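Local coordinates for Er-derived vesicles protein ERV41 (Saccharomyces cerevisiae, PDB 3ZLC) that is a constituent of COPII-coated vesicles, needed for efficient transport of some secretory proteins to the Golgi, and facilitates retrograde transport to the endoplasmic reticulum, at residues 27-37 against 53-63. Residues are numbered along the deposited sequence; the frame is centred on the assembly and turned at random.
Sequences YVNTKCDWLQI and LQLEEMPFFIP
The loop and 3-10 turn between strands 19-28 and 35-41 run beside edge strand 53-57 and the loop after it, with the CA atoms of Asn-29 and Phe-60 5.5 Å apart. In this beta-sandwich-like lumenal domain, the connection passes from one beta sheet to the other. Strand 117-126 lies between 19-28 and 53-57, and no backbone hydrogen bond joins the two segments.

The Tyr-27 ring is packed by Met-58, Phe-61 and Pro-63. Met-58 bends at its last torsion (chi3 -63°) and lays CE over the Tyr-27 ring, 3.5 Å from the centroid, a CH-pi contact; SD, oblique to the ring, makes the Met-aromatic contact. The Phe-61 ring meets Tyr-27 obliquely. Phe-61 O lies at the Tyr-27 ring edge, buried and without a hydrogen-bond partner.

Asn-29 stacks its amide on the Phe-60 ring, the planes 12° apart. Its CB sits over the ring centre. ND2 donates to the carbonyls of Asn-115 and Glu-113, and OD1 accepts from Asn-155 ND2, which fixes the amide's rotation.

Cys-32, disulfide-bonded to Cys-117, packs SG against the backbone of Glu-56. Cys-32 N gives a weak but straight hydrogen bond to Glu-57 OE1 (3.4 Å, 168°). Ile-37 CD1 touches Leu-53 CD1 at 3.6 Å. One water donates to both Asp-33 OD1 and Glu-57 OE2, bridging two like charges. Another water accepts from Lys-31 NZ at 3.1 Å and donates to Met-58 O at 2.9 Å.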
loop_
_atom_site.group_PDB
_atom_site.type_symbol
_atom_site.label_atom_id
_atom_site.label_comp_id
_atom_site.label_asym_id
_atom_site.label_seq_id
_atom_site.Cartn_x
_atom_site.Cartn_y
_atom_site.Cartn_z
ATOM N N TYR A 27 6.586 4.033 -2.264
ATOM C CA TYR A 27 7.272 5.324 -2.330
ATOM C C TYR A 27 6.147 6.341 -2.240
ATOM O O TYR A 27 5.142 6.202 -2.927
ATOM C CB TYR A 27 7.994 5.525 -3.671
ATOM C CG TYR A 27 9.078 4.512 -4.013
ATOM C CD1 TYR A 27 9.768 3.818 -3.019
ATOM C CD2 TYR A 27 9.403 4.253 -5.334
ATOM C CE1 TYR A 27 10.771 2.895 -3.351
ATOM C CE2 TYR A 27 10.392 3.339 -5.677
ATOM C CZ TYR A 27 11.070 2.659 -4.683
ATOM O OH TYR A 27 12.057 1.752 -5.024
ATOM N N VAL A 28 6.299 7.343 -1.384
ATOM C CA VAL A 28 5.325 8.441 -1.289
ATOM C C VAL A 28 6.041 9.733 -1.672
ATOM O O VAL A 28 7.179 9.947 -1.252
ATOM C CB VAL A 28 4.768 8.591 0.153
ATOM C CG1 VAL A 28 3.750 9.733 0.223
ATOM C CG2 VAL A 28 4.105 7.280 0.618
ATOM N N ASN A 29 5.381 10.589 -2.457
ATOM C CA ASN A 29 5.971 11.848 -2.957
ATOM C C ASN A 29 5.967 12.948 -1.889
ATOM O O ASN A 29 5.774 14.129 -2.192
ATOM C CB ASN A 29 5.181 12.290 -4.205
ATOM C CG ASN A 29 5.890 13.334 -5.066
ATOM O OD1 ASN A 29 5.310 13.783 -6.055
ATOM N ND2 ASN A 29 7.134 13.715 -4.717
ATOM N N THR A 30 6.226 12.554 -0.641
ATOM C CA THR A 30 6.340 13.487 0.491
ATOM C C THR A 30 7.494 13.034 1.392
ATOM O O THR A 30 7.738 11.826 1.533
ATOM C CB THR A 30 5.032 13.508 1.322
ATOM O OG1 THR A 30 3.924 13.874 0.476
ATOM C CG2 THR A 30 5.134 14.492 2.492
ATOM N N LYS A 31 8.219 13.992 1.971
ATOM C CA LYS A 31 9.306 13.679 2.914
ATOM C C LYS A 31 8.766 12.906 4.104
ATOM O O LYS A 31 7.635 13.155 4.539
ATOM C CB LYS A 31 9.967 14.957 3.429
ATOM C CG LYS A 31 10.320 15.953 2.350
ATOM C CD LYS A 31 11.464 15.473 1.511
ATOM C CE LYS A 31 12.725 16.242 1.853
ATOM N NZ LYS A 31 13.883 15.714 1.080
ATOM N N CYS A 32 9.561 11.975 4.633
ATOM C CA CYS A 32 9.076 11.036 5.659
ATOM C C CYS A 32 8.517 11.722 6.913
ATOM O O CYS A 32 7.503 11.290 7.467
ATOM C CB CYS A 32 10.201 10.085 6.077
ATOM S SG CYS A 32 10.820 9.021 4.760
ATOM N N ASP A 33 9.188 12.773 7.365
ATOM C CA ASP A 33 8.873 13.381 8.661
ATOM C C ASP A 33 7.524 14.130 8.675
ATOM O O ASP A 33 7.023 14.502 9.739
ATOM C CB ASP A 33 10.032 14.285 9.125
ATOM C CG ASP A 33 11.215 13.492 9.732
ATOM O OD1 ASP A 33 11.193 12.251 9.727
ATOM O OD2 ASP A 33 12.180 14.113 10.212
ATOM N N TRP A 34 6.931 14.340 7.502
ATOM C CA TRP A 34 5.587 14.920 7.438
ATOM C C TRP A 34 4.523 13.838 7.613
ATOM O O TRP A 34 3.341 14.139 7.804
ATOM C CB TRP A 34 5.339 15.597 6.081
ATOM C CG TRP A 34 6.196 16.803 5.790
ATOM C CD1 TRP A 34 7.121 16.920 4.791
ATOM C CD2 TRP A 34 6.191 18.059 6.480
ATOM N NE1 TRP A 34 7.696 18.164 4.827
ATOM C CE2 TRP A 34 7.149 18.881 5.859
ATOM C CE3 TRP A 34 5.483 18.567 7.575
ATOM C CZ2 TRP A 34 7.409 20.179 6.282
ATOM C CZ3 TRP A 34 5.741 19.858 7.995
ATOM C CH2 TRP A 34 6.699 20.651 7.353
ATOM N N LEU A 35 4.938 12.575 7.512
ATOM C CA LEU A 35 3.990 11.466 7.395
ATOM C C LEU A 35 3.694 10.783 8.720
ATOM O O LEU A 35 4.568 10.700 9.597
ATOM C CB LEU A 35 4.512 10.418 6.398
ATOM C CG LEU A 35 4.669 10.911 4.959
ATOM C CD1 LEU A 35 5.189 9.807 4.043
ATOM C CD2 LEU A 35 3.358 11.486 4.436
ATOM N N GLN A 36 2.463 10.293 8.863
ATOM C CA GLN A 36 2.136 9.372 9.945
ATOM C C GLN A 36 1.396 8.165 9.366
ATOM O O GLN A 36 0.643 8.281 8.385
ATOM C CB GLN A 36 1.310 10.060 11.040
ATOM C CG GLN A 36 -0.128 10.388 10.645
ATOM C CD GLN A 36 -0.970 10.826 11.835
ATOM O OE1 GLN A 36 -0.960 10.181 12.888
ATOM N NE2 GLN A 36 -1.700 11.927 11.673
ATOM N N ILE A 37 1.626 6.999 9.955
ATOM C CA ILE A 37 1.005 5.772 9.457
ATOM C C ILE A 37 0.239 5.145 10.617
ATOM O O ILE A 37 0.825 4.896 11.684
ATOM C CB ILE A 37 2.068 4.830 8.890
ATOM C CG1 ILE A 37 2.795 5.520 7.726
ATOM C CG2 ILE A 37 1.458 3.491 8.429
ATOM C CD1 ILE A 37 3.905 4.721 7.177
ATOM N N LEU A 53 7.718 -0.266 10.761
ATOM C CA LEU A 53 8.068 0.148 9.408
ATOM C C LEU A 53 9.333 0.979 9.384
ATOM O O LEU A 53 9.672 1.661 10.355
ATOM C CB LEU A 53 6.935 0.948 8.761
ATOM C CG LEU A 53 5.582 0.282 8.551
ATOM C CD1 LEU A 53 4.528 1.327 8.174
ATOM C CD2 LEU A 53 5.651 -0.816 7.478
ATOM N N GLN A 54 10.054 0.903 8.277
ATOM C CA GLN A 54 11.172 1.805 8.046
ATOM C C GLN A 54 10.678 2.937 7.162
ATOM O O GLN A 54 9.961 2.694 6.187
ATOM C CB GLN A 54 12.329 1.062 7.375
ATOM C CG GLN A 54 12.993 0.048 8.298
ATOM C CD GLN A 54 13.391 0.672 9.624
ATOM O OE1 GLN A 54 12.897 0.288 10.680
ATOM N NE2 GLN A 54 14.278 1.652 9.567
ATOM N N LEU A 55 11.031 4.164 7.514
ATOM C CA LEU A 55 10.718 5.330 6.690
ATOM C C LEU A 55 12.052 5.950 6.299
ATOM O O LEU A 55 12.812 6.397 7.156
ATOM C CB LEU A 55 9.852 6.341 7.450
ATOM C CG LEU A 55 8.342 6.107 7.357
ATOM C CD1 LEU A 55 7.956 4.874 8.150
ATOM C CD2 LEU A 55 7.546 7.320 7.834
ATOM N N GLU A 56 12.365 5.928 5.010
ATOM C CA GLU A 56 13.656 6.429 4.559
ATOM C C GLU A 56 13.482 7.478 3.483
ATOM O O GLU A 56 12.691 7.290 2.546
ATOM C CB GLU A 56 14.519 5.270 4.050
ATOM C CG GLU A 56 15.026 4.376 5.181
ATOM C CD GLU A 56 15.915 3.239 4.704
ATOM O OE1 GLU A 56 16.309 3.233 3.517
ATOM O OE2 GLU A 56 16.213 2.343 5.523
ATOM N N GLU A 57 14.232 8.569 3.610
ATOM C CA GLU A 57 14.175 9.656 2.631
ATOM C C GLU A 57 14.640 9.149 1.276
ATOM O O GLU A 57 15.561 8.331 1.198
ATOM C CB GLU A 57 15.069 10.824 3.057
ATOM C CG GLU A 57 14.868 11.304 4.489
ATOM C CD GLU A 57 13.514 11.931 4.715
ATOM O OE1 GLU A 57 12.836 12.266 3.721
ATOM O OE2 GLU A 57 13.128 12.093 5.894
ATOM N N MET A 58 14.021 9.644 0.207
ATOM C CA MET A 58 14.442 9.268 -1.143
ATOM C C MET A 58 14.081 10.372 -2.116
ATOM O O MET A 58 13.212 11.193 -1.810
ATOM C CB MET A 58 13.726 7.989 -1.556
ATOM C CG MET A 58 12.227 8.200 -1.788
ATOM S SD MET A 58 11.358 6.694 -2.281
ATOM C CE MET A 58 12.148 6.335 -3.850
ATOM N N PRO A 59 14.741 10.406 -3.295
ATOM C CA PRO A 59 14.172 11.264 -4.341
ATOM C C PRO A 59 13.027 10.481 -4.974
ATOM O O PRO A 59 13.266 9.371 -5.481
ATOM C CB PRO A 59 15.330 11.419 -5.354
ATOM C CG PRO A 59 16.578 10.786 -4.667
ATOM C CD PRO A 59 15.983 9.751 -3.744
ATOM N N PHE A 60 11.810 11.019 -4.933
ATOM C CA PHE A 60 10.655 10.303 -5.477
ATOM C C PHE A 60 10.862 9.950 -6.950
ATOM O O PHE A 60 11.354 10.755 -7.728
ATOM C CB PHE A 60 9.355 11.109 -5.295
ATOM C CG PHE A 60 8.107 10.355 -5.723
ATOM C CD1 PHE A 60 7.590 9.337 -4.929
ATOM C CD2 PHE A 60 7.449 10.678 -6.913
ATOM C CE1 PHE A 60 6.446 8.631 -5.312
ATOM C CE2 PHE A 60 6.288 9.974 -7.311
ATOM C CZ PHE A 60 5.790 8.959 -6.501
ATOM N N PHE A 61 10.516 8.722 -7.316
ATOM C CA PHE A 61 10.591 8.307 -8.709
ATOM C C PHE A 61 9.620 7.174 -8.965
ATOM O O PHE A 61 9.186 6.480 -8.038
ATOM C CB PHE A 61 12.021 7.899 -9.107
ATOM C CG PHE A 61 12.435 6.525 -8.620
ATOM C CD1 PHE A 61 12.853 6.332 -7.304
ATOM C CD2 PHE A 61 12.423 5.429 -9.487
ATOM C CE1 PHE A 61 13.250 5.065 -6.861
ATOM C CE2 PHE A 61 12.824 4.156 -9.052
ATOM C CZ PHE A 61 13.237 3.979 -7.743
ATOM N N ILE A 62 9.257 6.998 -10.226
ATOM C CA ILE A 62 8.400 5.876 -10.574
ATOM C C ILE A 62 9.259 4.877 -11.327
ATOM O O ILE A 62 9.816 5.208 -12.378
ATOM C CB ILE A 62 7.213 6.319 -11.427
ATOM C CG1 ILE A 62 6.380 7.353 -10.646
ATOM C CG2 ILE A 62 6.357 5.104 -11.798
ATOM C CD1 ILE A 62 5.401 8.139 -11.503
ATOM N N PRO A 63 9.401 3.658 -10.775
ATOM C CA PRO A 63 10.302 2.681 -11.396
ATOM C C PRO A 63 9.775 2.168 -12.732
ATOM O O PRO A 63 8.600 2.349 -13.037
ATOM C CB PRO A 63 10.328 1.526 -10.383
ATOM C CG PRO A 63 9.801 2.099 -9.092
ATOM C CD PRO A 63 8.803 3.140 -9.529
HETATM O O HOH W 1 13.152 14.113 -1.424
HETATM O O HOH W 2 13.253 10.847 8.501
#